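Local coordinates for TqaA (Penicillium aethiopicum, PDB 5DLK), which is a fungal nonribosomal peptide synthetase whose terminal condensation-like domain, the part described here, probably releases the peptide product by macrocyclization, at residues G76-C88 / F159-L172. Sequence-based numbering, arbitrary orientation.
Sequences GRSLNMDRLRETC and FTLVSCPGNEHVVL
Met-81 is the main bump: its thioether fills a hollow lined by Leu-161, Ser-163 and Val-170 of the two strands and Asn-167 of the turn joining them. Two successive bends (chi2 -75°, chi3 -74°) curl the chain into a hook, which sets the methyl CE 3.6 Å from Leu-161 CD2 and a tight 3.1 Å from Ser-163 OG. The sulfur SD meets Val-170 CG2 at 4.0 Å, the two side chains reaching tip to tip. Val-170 is also touched by Leu-79 CD2, the side chains crossing at about a right angle. One turn after Met-81, Leu-84 CD2 lies 3.7 Å from Leu-161 CD1, so Leu-161 offers one branch to Met-81 and the other to Leu-84. Cys-88 closes this row over the Phe-159 ring, with CB 3.8 Å from the centroid, a CH-pi contact, while SG lies over the same face, nearest Phe-159 CD2, a sulfur-aromatic contact. An alanine in place of Phe-159 removes the ring, and would probably leave a gap beneath the Cys-88 CB and thiol. At the other end, Gly-76 N donates a hydrogen bond to Glu-168 O (3.0 Å), joining the loop just past strand 67-75 to the residue just before strand 169-177. Helix 81-94 thus packs on the five-stranded mixed sheet, the axes of segments 81-88 and 159-163 approaching to 10.2 Å and running nearly antiparallel. The interface is mostly apolar, so cohesion rests mainly on shape fit and dispersion.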
# COMPACT_ATOMS: atom_id res chain seq x y z
N GLY A 76 -8.76 7.36 30.27
CA GLY A 76 -9.48 8.48 30.84
C GLY A 76 -10.87 8.10 31.30
O GLY A 76 -11.31 6.97 31.10
N ARG A 77 -11.56 9.04 31.92
CA ARG A 77 -12.89 8.77 32.46
C ARG A 77 -14.00 9.15 31.49
O ARG A 77 -15.17 8.83 31.71
CB ARG A 77 -13.08 9.50 33.79
CG ARG A 77 -11.80 9.67 34.60
CD ARG A 77 -12.01 10.55 35.82
NE ARG A 77 -10.96 11.57 35.95
CZ ARG A 77 -9.85 11.42 36.67
NH1 ARG A 77 -9.64 10.30 37.35
NH2 ARG A 77 -8.95 12.40 36.72
N SER A 78 -13.64 9.81 30.39
CA SER A 78 -14.63 10.34 29.46
C SER A 78 -15.09 9.34 28.40
O SER A 78 -16.02 9.62 27.64
CB SER A 78 -14.08 11.58 28.75
OG SER A 78 -13.67 12.57 29.67
N LEU A 79 -14.45 8.18 28.33
CA LEU A 79 -14.72 7.25 27.24
C LEU A 79 -16.15 6.73 27.27
O LEU A 79 -16.64 6.30 28.31
CB LEU A 79 -13.74 6.08 27.27
CG LEU A 79 -13.91 5.09 26.10
CD1 LEU A 79 -13.72 5.81 24.76
CD2 LEU A 79 -12.96 3.91 26.23
N ASN A 80 -16.81 6.77 26.13
CA ASN A 80 -18.15 6.23 26.00
C ASN A 80 -18.11 4.92 25.21
O ASN A 80 -18.03 4.94 23.98
CB ASN A 80 -19.07 7.25 25.34
CG ASN A 80 -20.52 6.83 25.32
OD1 ASN A 80 -20.84 5.64 25.28
ND2 ASN A 80 -21.41 7.81 25.35
N MET A 81 -18.16 3.80 25.92
CA MET A 81 -18.00 2.49 25.29
C MET A 81 -19.07 2.17 24.25
O MET A 81 -18.76 1.59 23.20
CB MET A 81 -17.96 1.39 26.36
CG MET A 81 -16.74 1.46 27.26
SD MET A 81 -15.22 0.88 26.48
CE MET A 81 -15.50 -0.89 26.48
N ASP A 82 -20.32 2.55 24.51
CA ASP A 82 -21.38 2.31 23.53
C ASP A 82 -21.15 3.12 22.25
O ASP A 82 -21.39 2.63 21.15
CB ASP A 82 -22.75 2.64 24.11
CG ASP A 82 -23.33 1.50 24.91
OD1 ASP A 82 -22.76 0.39 24.86
OD2 ASP A 82 -24.37 1.70 25.59
N ARG A 83 -20.70 4.36 22.40
CA ARG A 83 -20.46 5.21 21.25
C ARG A 83 -19.27 4.69 20.44
O ARG A 83 -19.27 4.74 19.22
CB ARG A 83 -20.20 6.66 21.69
CG ARG A 83 -20.14 7.65 20.54
CD ARG A 83 -21.16 8.75 20.72
NE ARG A 83 -20.95 9.45 21.98
CZ ARG A 83 -21.78 10.36 22.48
NH1 ARG A 83 -22.89 10.67 21.82
NH2 ARG A 83 -21.51 10.94 23.64
N LEU A 84 -18.26 4.20 21.15
CA LEU A 84 -17.12 3.55 20.51
C LEU A 84 -17.60 2.38 19.64
O LEU A 84 -17.23 2.28 18.47
CB LEU A 84 -16.13 3.07 21.56
CG LEU A 84 -14.65 3.05 21.20
CD1 LEU A 84 -14.17 4.44 20.73
CD2 LEU A 84 -13.86 2.57 22.40
N ARG A 85 -18.44 1.52 20.22
CA ARG A 85 -18.99 0.37 19.50
C ARG A 85 -19.78 0.76 18.25
O ARG A 85 -19.59 0.16 17.19
CB ARG A 85 -19.90 -0.45 20.42
CG ARG A 85 -19.19 -1.25 21.47
CD ARG A 85 -20.18 -2.05 22.32
NE ARG A 85 -19.51 -2.51 23.53
CZ ARG A 85 -19.65 -1.95 24.73
NH1 ARG A 85 -20.49 -0.94 24.90
NH2 ARG A 85 -18.97 -2.44 25.75
N GLU A 86 -20.67 1.73 18.39
CA GLU A 86 -21.51 2.14 17.26
C GLU A 86 -20.71 2.87 16.18
O GLU A 86 -21.13 2.91 15.02
CB GLU A 86 -22.65 3.04 17.74
CG GLU A 86 -23.53 2.40 18.79
CD GLU A 86 -24.24 3.42 19.66
OE1 GLU A 86 -24.36 4.59 19.24
OE2 GLU A 86 -24.67 3.05 20.78
N THR A 87 -19.59 3.46 16.56
CA THR A 87 -18.74 4.15 15.59
C THR A 87 -18.09 3.15 14.63
O THR A 87 -17.98 3.41 13.42
CB THR A 87 -17.66 4.99 16.31
OG1 THR A 87 -18.31 5.97 17.13
CG2 THR A 87 -16.75 5.69 15.30
N CYS A 88 -17.70 1.98 15.15
CA CYS A 88 -17.23 0.89 14.31
C CYS A 88 -18.28 0.52 13.25
O CYS A 88 -17.97 0.33 12.07
CB CYS A 88 -16.88 -0.34 15.16
SG CYS A 88 -15.57 -0.07 16.38
N PHE A 159 -13.11 -5.62 14.40
CA PHE A 159 -12.74 -4.75 15.51
C PHE A 159 -12.69 -5.51 16.82
O PHE A 159 -13.47 -6.44 17.03
CB PHE A 159 -13.74 -3.60 15.67
CG PHE A 159 -13.88 -2.73 14.46
CD1 PHE A 159 -14.70 -3.11 13.41
CD2 PHE A 159 -13.20 -1.53 14.38
CE1 PHE A 159 -14.84 -2.30 12.27
CE2 PHE A 159 -13.32 -0.71 13.25
CZ PHE A 159 -14.14 -1.10 12.20
N THR A 160 -11.76 -5.11 17.68
CA THR A 160 -11.57 -5.72 18.99
C THR A 160 -11.52 -4.61 20.02
O THR A 160 -10.91 -3.57 19.79
CB THR A 160 -10.28 -6.58 19.07
OG1 THR A 160 -10.31 -7.60 18.07
CG2 THR A 160 -10.17 -7.26 20.44
N LEU A 161 -12.14 -4.82 21.17
CA LEU A 161 -12.15 -3.83 22.23
C LEU A 161 -11.78 -4.54 23.53
O LEU A 161 -12.52 -5.42 23.97
CB LEU A 161 -13.54 -3.19 22.34
CG LEU A 161 -13.71 -1.91 23.15
CD1 LEU A 161 -12.70 -0.88 22.70
CD2 LEU A 161 -15.13 -1.39 22.96
N VAL A 162 -10.63 -4.19 24.09
CA VAL A 162 -10.10 -4.89 25.26
C VAL A 162 -10.03 -3.92 26.43
O VAL A 162 -9.34 -2.91 26.36
CB VAL A 162 -8.71 -5.51 24.98
CG1 VAL A 162 -8.17 -6.23 26.19
CG2 VAL A 162 -8.81 -6.49 23.81
N SER A 163 -10.74 -4.23 27.52
CA SER A 163 -10.95 -3.27 28.60
C SER A 163 -10.42 -3.73 29.96
O SER A 163 -10.55 -4.90 30.31
CB SER A 163 -12.45 -2.97 28.77
OG SER A 163 -13.00 -2.41 27.59
N CYS A 164 -9.83 -2.81 30.70
CA CYS A 164 -9.60 -3.01 32.13
C CYS A 164 -10.91 -2.80 32.88
O CYS A 164 -11.76 -2.02 32.42
CB CYS A 164 -8.55 -2.04 32.65
SG CYS A 164 -6.91 -2.22 31.92
N PRO A 165 -11.08 -3.46 34.04
CA PRO A 165 -12.30 -3.41 34.86
C PRO A 165 -13.00 -2.04 34.98
O PRO A 165 -14.24 -2.02 34.96
CB PRO A 165 -11.78 -3.87 36.22
CG PRO A 165 -10.81 -4.93 35.86
CD PRO A 165 -10.12 -4.44 34.58
N GLY A 166 -12.28 -0.94 35.10
CA GLY A 166 -12.97 0.35 35.15
C GLY A 166 -13.40 0.98 33.82
O GLY A 166 -14.03 2.03 33.80
N ASN A 167 -13.05 0.33 32.70
CA ASN A 167 -13.24 0.91 31.36
C ASN A 167 -12.59 2.29 31.22
O ASN A 167 -13.04 3.11 30.41
CB ASN A 167 -14.73 1.02 31.00
CG ASN A 167 -15.35 -0.33 30.68
OD1 ASN A 167 -14.65 -1.28 30.35
ND2 ASN A 167 -16.67 -0.42 30.79
N GLU A 168 -11.54 2.55 31.98
CA GLU A 168 -10.80 3.80 31.87
C GLU A 168 -9.40 3.56 31.29
O GLU A 168 -8.57 4.48 31.19
CB GLU A 168 -10.72 4.50 33.22
CG GLU A 168 -12.11 4.71 33.84
CD GLU A 168 -12.09 5.54 35.11
OE1 GLU A 168 -11.06 5.54 35.83
OE2 GLU A 168 -13.12 6.20 35.40
N HIS A 169 -9.14 2.31 30.93
CA HIS A 169 -7.96 1.90 30.18
C HIS A 169 -8.42 0.81 29.22
O HIS A 169 -8.78 -0.29 29.63
CB HIS A 169 -6.85 1.39 31.10
CG HIS A 169 -5.62 0.93 30.38
ND1 HIS A 169 -4.48 0.52 31.04
CD2 HIS A 169 -5.35 0.80 29.06
CE1 HIS A 169 -3.56 0.15 30.16
NE2 HIS A 169 -4.07 0.31 28.95
N VAL A 170 -8.42 1.14 27.93
CA VAL A 170 -9.06 0.32 26.92
C VAL A 170 -8.17 0.31 25.66
O VAL A 170 -7.55 1.32 25.36
CB VAL A 170 -10.47 0.87 26.62
CG1 VAL A 170 -10.93 0.52 25.24
CG2 VAL A 170 -11.48 0.40 27.68
N VAL A 171 -8.08 -0.82 24.97
CA VAL A 171 -7.42 -0.83 23.65
C VAL A 171 -8.45 -1.19 22.58
O VAL A 171 -9.14 -2.20 22.70
CB VAL A 171 -6.23 -1.81 23.59
CG1 VAL A 171 -5.62 -1.84 22.16
CG2 VAL A 171 -5.16 -1.42 24.60
N LEU A 172 -8.55 -0.35 21.56
CA LEU A 172 -9.39 -0.62 20.41
C LEU A 172 -8.48 -1.04 19.27
O LEU A 172 -7.52 -0.33 19.00
CB LEU A 172 -10.19 0.61 20.02
CG LEU A 172 -10.87 0.61 18.64
CD1 LEU A 172 -12.04 -0.34 18.62
CD2 LEU A 172 -11.29 2.02 18.29